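Local coordinates for protein cystathionine gamma-lyase (Saccharomyces cerevisiae, PDB 1N8P) that belongs to the Cys/Met metabolism family of pyridoxal-5'-phosphate-dependent enzymes and carries that ligand in a four-chain assembly, at residues P184-P189 against K297-A302; S320-S325 against E382-A387. All blocks are in the same frame, centred on the assembly; numbering follows the deposited sequence.

Interaction 1 (P184-P189 against K297-A302)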
loop_
_atom_site.group_PDB
_atom_site.type_symbol
_atom_site.label_atom_id
_atom_site.label_comp_id
_atom_site.label_asym_id
_atom_site.label_seq_id
_atom_site.Cartn_x
_atom_site.Cartn_y
_atom_site.Cartn_z
ATOM N N PRO A 184 -0.143 19.284 -17.535
ATOM C CA PRO A 184 0.958 19.310 -18.497
ATOM C C PRO A 184 0.524 19.065 -19.953
ATOM O O PRO A 184 0.951 19.752 -20.850
ATOM C CB PRO A 184 1.885 18.210 -17.965
ATOM C CG PRO A 184 1.769 18.420 -16.466
ATOM C CD PRO A 184 0.269 18.618 -16.283
ATOM N N TYR A 185 -0.362 18.115 -20.180
ATOM C CA TYR A 185 -0.785 17.799 -21.530
ATOM C C TYR A 185 -1.303 18.964 -22.389
ATOM O O TYR A 185 -0.807 19.215 -23.471
ATOM C CB TYR A 185 -1.852 16.666 -21.507
ATOM C CG TYR A 185 -2.187 16.169 -22.900
ATOM C CD1 TYR A 185 -1.187 15.624 -23.711
ATOM C CD2 TYR A 185 -3.461 16.320 -23.438
ATOM C CE1 TYR A 185 -1.427 15.251 -25.017
ATOM C CE2 TYR A 185 -3.718 15.949 -24.755
ATOM C CZ TYR A 185 -2.678 15.413 -25.545
ATOM O OH TYR A 185 -2.868 15.051 -26.869
ATOM N N ILE A 186 -2.324 19.658 -21.904
ATOM C CA ILE A 186 -2.936 20.753 -22.622
ATOM C C ILE A 186 -2.094 22.013 -22.704
ATOM O O ILE A 186 -2.200 22.745 -23.668
ATOM C CB ILE A 186 -4.303 21.148 -21.981
ATOM C CG1 ILE A 186 -5.276 19.970 -22.074
ATOM C CG2 ILE A 186 -4.886 22.421 -22.693
ATOM C CD1 ILE A 186 -6.616 20.270 -21.489
ATOM N N SER A 187 -1.254 22.276 -21.715
ATOM C CA SER A 187 -0.471 23.488 -21.749
ATOM C C SER A 187 0.815 23.464 -20.946
ATOM O O SER A 187 0.962 22.718 -19.982
ATOM C CB SER A 187 -1.339 24.637 -21.275
ATOM O OG SER A 187 -0.619 25.854 -21.307
ATOM N N ASN A 188 1.746 24.317 -21.350
ATOM C CA ASN A 188 3.052 24.430 -20.698
ATOM C C ASN A 188 3.402 25.896 -20.458
ATOM O O ASN A 188 4.210 26.476 -21.203
ATOM C CB ASN A 188 4.134 23.788 -21.569
ATOM C CG ASN A 188 4.043 22.291 -21.595
ATOM O OD1 ASN A 188 4.596 21.650 -22.479
ATOM N ND2 ASN A 188 3.366 21.720 -20.614
ATOM N N PRO A 189 2.812 26.497 -19.399
ATOM C CA PRO A 189 3.016 27.895 -19.021
ATOM C C PRO A 189 4.452 28.422 -19.057
ATOM O O PRO A 189 4.642 29.611 -19.287
ATOM C CB PRO A 189 2.376 27.971 -17.631
ATOM C CG PRO A 189 1.271 26.997 -17.736
ATOM C CD PRO A 189 1.910 25.835 -18.437
ATOM N N LYS A 297 -3.355 29.874 -28.432
ATOM C CA LYS A 297 -1.910 30.073 -28.335
ATOM C C LYS A 297 -1.282 29.396 -27.120
ATOM O O LYS A 297 -0.067 29.172 -27.089
ATOM C CB LYS A 297 -1.558 31.572 -28.324
ATOM C CG LYS A 297 -2.439 32.445 -27.448
ATOM C CD LYS A 297 -1.799 33.802 -27.103
ATOM C CE LYS A 297 -1.437 34.635 -28.315
ATOM N NZ LYS A 297 -0.955 36.012 -27.919
ATOM N N GLN A 298 -2.097 29.055 -26.124
ATOM C CA GLN A 298 -1.567 28.405 -24.925
ATOM C C GLN A 298 -1.988 26.937 -24.748
ATOM O O GLN A 298 -1.242 26.138 -24.169
ATOM C CB GLN A 298 -1.947 29.222 -23.688
ATOM C CG GLN A 298 -0.910 30.260 -23.349
ATOM C CD GLN A 298 -1.352 31.242 -22.288
ATOM O OE1 GLN A 298 -0.547 32.047 -21.824
ATOM N NE2 GLN A 298 -2.626 31.195 -21.903
ATOM N N HIS A 299 -3.166 26.595 -25.269
ATOM C CA HIS A 299 -3.732 25.265 -25.186
ATOM C C HIS A 299 -3.394 24.351 -26.354
ATOM O O HIS A 299 -3.618 24.711 -27.495
ATOM C CB HIS A 299 -5.260 25.341 -25.147
ATOM C CG HIS A 299 -5.812 26.035 -23.950
ATOM N ND1 HIS A 299 -7.025 25.689 -23.388
ATOM C CD2 HIS A 299 -5.316 27.034 -23.189
ATOM C CE1 HIS A 299 -7.246 26.442 -22.326
ATOM N NE2 HIS A 299 -6.225 27.267 -22.183
ATOM N N ARG A 300 -2.923 23.143 -26.070
ATOM C CA ARG A 300 -2.641 22.175 -27.124
ATOM C C ARG A 300 -3.908 21.877 -27.946
ATOM O O ARG A 300 -4.989 21.639 -27.399
ATOM C CB ARG A 300 -2.147 20.863 -26.537
ATOM C CG ARG A 300 -1.964 19.774 -27.584
ATOM C CD ARG A 300 -1.632 18.457 -26.899
ATOM N NE ARG A 300 -0.494 18.613 -26.002
ATOM C CZ ARG A 300 0.747 18.314 -26.338
ATOM N NH1 ARG A 300 0.983 17.839 -27.549
ATOM N NH2 ARG A 300 1.739 18.499 -25.475
ATOM N N ASP A 301 -3.757 21.889 -29.268
ATOM C CA ASP A 301 -4.848 21.609 -30.186
ATOM C C ASP A 301 -6.114 22.388 -29.904
ATOM O O ASP A 301 -7.158 22.146 -30.509
ATOM C CB ASP A 301 -5.135 20.121 -30.178
ATOM C CG ASP A 301 -3.989 19.326 -30.726
ATOM O OD1 ASP A 301 -3.581 19.616 -31.861
ATOM O OD2 ASP A 301 -3.489 18.419 -30.035
ATOM N N ALA A 302 -5.990 23.351 -29.006
ATOM C CA ALA A 302 -7.098 24.210 -28.592
ATOM C C ALA A 302 -8.115 23.446 -27.727
ATOM O O ALA A 302 -9.321 23.743 -27.762
ATOM C CB ALA A 302 -7.772 24.816 -29.811
#
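Ile-186 and Arg-300 bring their backbones together, CA to CA 4.7 Å, where segment 184-189 meets the chain leaving helix 292-298. In this fold-type-I PLP-dependent enzyme, segment 184-189 lies on the connection between strands 174-178 and 196-200 of the large sheet, shortly after the pocket residues Asp-178, Thr-180 and Phe-181. Arg-300 N gives a hydrogen bond to Ile-186 O at 2.5 Å, with an N-H...O angle of 165° and the donor in the carbonyl plane. The carbonyl one residue earlier, Tyr-185 O, is met by Arg-300 NE at 2.6 Å, while NH2 adds only a weak bond to the same oxygen. Two successive carbonyls are thus taken up by one residue, a place that suits arginine, whose flat cation can also stack. Bent at chi3 (-53°), the chain lays its guanidinium in an offset stack, nearly parallel to the Tyr-185 ring, with the planes 7° apart and the centres separated by 4.6 Å. Arg-300 CD covers the same ring face, 3.5 Å from Tyr-185 CZ, in a CH-pi contact. Phe-8 meets this tyrosine edge-to-face, and Val-257 and Arg-258 of helix 253-271 also touch it. Ile-186 adds a further apolar touch: its CG2 leans on His-299 CB at 3.8 Å, while His-299 ND1 bonds to Leu-303 O. Gln-298 directs its amide to Thr-155 and Ile-157, but its backbone carbonyl faces Ser-187. Small enough to fit close to the backbone, that serine donates OG to Gln-298 O at 2.9 Å, approaching from above the carbonyl plane.

Interaction 2 (S320-S325 against E382-A387)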
loop_
_atom_site.group_PDB
_atom_site.type_symbol
_atom_site.label_atom_id
_atom_site.label_comp_id
_atom_site.label_asym_id
_atom_site.label_seq_id
_atom_site.Cartn_x
_atom_site.Cartn_y
_atom_site.Cartn_z
ATOM N N SER A 320 -29.225 23.399 -7.811
ATOM C CA SER A 320 -29.109 22.422 -6.746
ATOM C C SER A 320 -29.789 21.143 -7.249
ATOM O O SER A 320 -29.335 20.037 -6.984
ATOM C CB SER A 320 -29.807 22.940 -5.496
ATOM O OG SER A 320 -29.253 22.353 -4.334
ATOM N N LYS A 321 -30.875 21.314 -7.996
ATOM C CA LYS A 321 -31.631 20.203 -8.563
ATOM C C LYS A 321 -30.729 19.394 -9.496
ATOM O O LYS A 321 -30.506 18.201 -9.285
ATOM C CB LYS A 321 -32.818 20.753 -9.345
ATOM C CG LYS A 321 -33.695 19.707 -9.992
ATOM C CD LYS A 321 -34.582 19.051 -8.969
ATOM C CE LYS A 321 -35.710 18.310 -9.639
ATOM N NZ LYS A 321 -36.801 18.057 -8.659
ATOM N N PHE A 322 -30.237 20.059 -10.537
ATOM C CA PHE A 322 -29.339 19.468 -11.516
ATOM C C PHE A 322 -28.252 18.704 -10.778
ATOM O O PHE A 322 -28.019 17.539 -11.018
ATOM C CB PHE A 322 -28.691 20.577 -12.338
ATOM C CG PHE A 322 -27.824 20.086 -13.448
ATOM C CD1 PHE A 322 -28.374 19.754 -14.663
ATOM C CD2 PHE A 322 -26.452 19.966 -13.279
ATOM C CE1 PHE A 322 -27.575 19.308 -15.697
ATOM C CE2 PHE A 322 -25.650 19.519 -14.312
ATOM C CZ PHE A 322 -26.215 19.192 -15.522
ATOM N N ALA A 323 -27.589 19.372 -9.857
ATOM C CA ALA A 323 -26.527 18.750 -9.111
ATOM C C ALA A 323 -26.911 17.427 -8.456
ATOM O O ALA A 323 -26.044 16.726 -7.936
ATOM C CB ALA A 323 -26.011 19.722 -8.067
ATOM N N SER A 324 -28.191 17.073 -8.470
ATOM C CA SER A 324 -28.609 15.821 -7.850
ATOM C C SER A 324 -29.340 14.874 -8.795
ATOM O O SER A 324 -29.270 13.663 -8.656
ATOM C CB SER A 324 -29.497 16.113 -6.651
ATOM O OG SER A 324 -28.850 16.981 -5.736
ATOM N N SER A 325 -30.046 15.438 -9.755
ATOM C CA SER A 325 -30.796 14.653 -10.708
ATOM C C SER A 325 -29.871 13.813 -11.571
ATOM O O SER A 325 -30.308 12.853 -12.189
ATOM C CB SER A 325 -31.628 15.598 -11.586
ATOM O OG SER A 325 -32.335 16.540 -10.786
ATOM N N GLU A 382 -26.023 12.379 -22.916
ATOM C CA GLU A 382 -27.407 11.994 -22.680
ATOM C C GLU A 382 -27.805 12.129 -21.219
ATOM O O GLU A 382 -28.980 12.227 -20.885
ATOM C CB GLU A 382 -27.647 10.563 -23.145
ATOM C CG GLU A 382 -29.094 10.301 -23.595
ATOM C CD GLU A 382 -29.523 11.101 -24.839
ATOM O OE1 GLU A 382 -30.711 11.007 -25.222
ATOM O OE2 GLU A 382 -28.680 11.814 -25.439
ATOM N N ASP A 383 -26.827 12.151 -20.334
ATOM C CA ASP A 383 -27.134 12.284 -18.926
ATOM C C ASP A 383 -27.302 13.757 -18.485
ATOM O O ASP A 383 -28.002 14.040 -17.511
ATOM C CB ASP A 383 -26.055 11.596 -18.099
ATOM C CG ASP A 383 -26.349 11.651 -16.625
ATOM O OD1 ASP A 383 -27.467 11.254 -16.242
ATOM O OD2 ASP A 383 -25.476 12.088 -15.846
ATOM N N ILE A 384 -26.651 14.685 -19.190
ATOM C CA ILE A 384 -26.771 16.108 -18.897
ATOM C C ILE A 384 -28.164 16.533 -19.370
ATOM O O ILE A 384 -28.854 17.283 -18.694
ATOM C CB ILE A 384 -25.751 16.936 -19.688
ATOM C CG1 ILE A 384 -24.326 16.506 -19.349
ATOM C CG2 ILE A 384 -25.962 18.396 -19.397
ATOM C CD1 ILE A 384 -23.856 16.983 -18.014
ATOM N N LYS A 385 -28.555 16.041 -20.545
ATOM C CA LYS A 385 -29.860 16.327 -21.143
ATOM C C LYS A 385 -30.934 15.907 -20.161
ATOM O O LYS A 385 -31.710 16.712 -19.652
ATOM C CB LYS A 385 -30.028 15.534 -22.447
ATOM C CG LYS A 385 -28.916 15.780 -23.453
ATOM C CD LYS A 385 -29.097 14.995 -24.744
ATOM C CE LYS A 385 -27.874 15.170 -25.670
ATOM N NZ LYS A 385 -27.946 14.381 -26.952
ATOM N N GLN A 386 -30.947 14.612 -19.906
ATOM C CA GLN A 386 -31.870 13.984 -18.992
ATOM C C GLN A 386 -31.957 14.705 -17.652
ATOM O O GLN A 386 -32.903 14.489 -16.899
ATOM C CB GLN A 386 -31.428 12.534 -18.797
ATOM C CG GLN A 386 -32.153 11.737 -17.735
ATOM C CD GLN A 386 -31.724 12.091 -16.338
ATOM O OE1 GLN A 386 -30.558 12.406 -16.094
ATOM N NE2 GLN A 386 -32.658 12.028 -15.401
ATOM N N ALA A 387 -30.996 15.567 -17.344
ATOM C CA ALA A 387 -31.027 16.253 -16.057
ATOM C C ALA A 387 -31.458 17.706 -16.145
ATOM O O ALA A 387 -31.828 18.298 -15.132
ATOM C CB ALA A 387 -29.677 16.148 -15.370
#
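Phe-322 reaches across to Ile-384 and Ala-387 with the rim of its ring, the central feature where helix 316-325 packs on helix 377-392. The segment axes approach to 9.6 Å with 134° between their N-to-C directions, so the two segments run in broadly opposing senses at a marked slant. Both belong to the C-terminal domain of the fold-type-I architecture, the part built on the five-stranded sheet. With CG swung anti to the backbone N (chi1 -176°), the phenylalanine extends towards the second helix. Ile-384 CG2 lies at the ring's edge and in its plane, 4.0 Å from Phe-322 CZ. The methyl of Ala-387 sits 3.8 Å from Phe-322 CE1, and the carbonyl oxygen of Ile-384 also meets the ring edge. A branched residue suits the first site because CG2 and CD1 can both approach Phe-322 CZ; alanine suits the second because its CB points toward segment 320-325 without holding it off. Phe-310, on strand 307-312, meets the same ring edge-to-face, so Phe-322 joins the helix pair to the sheet.

Beside the ring, Ser-325 faces Ala-387, CB to CB 4.3 Å, a pairing of small residues where the backbones come nearest. Its hydroxyl turns back to its own helix, OG donating to Lys-321 O at 2.9 Å, an oxygen that also accepts from Ser-325 N. Lys-385 points away from helix 316-325 and forms a salt bridge with Glu-382, while Asp-383 OD2 accepts a hydrogen bond from Leu-328 N. Since no hydrogen bond joins the two segments directly, their contact rests mainly on apolar packing, with backbone oxygens of the second helix beside the ring, and the polar side chains named here find partners within their own helix or in the loop that follows helix 316-325.

In the fold
Interaction 1 closes before interaction 2 opens along the chain; their centres are 30 Å apart and their nearest atoms about 18 Å, so they do not touch. Interaction 1 ties a connection of the seven-stranded, PLP-binding sheet to the end of helix 292-298, with the side chain of Ser-187 about 14 Å from a bound PLP. Interaction 2 lies farther out, on helices packed at the five-stranded C-terminal sheet, where Ser-320 and Ala-323, on the same helix, pack on Pro-40 of the second subunit. Helix 253-271 runs between the two: Val-257 near its start borders the first contact and Leu-271 at its end meets the second, physically bridging the two regions.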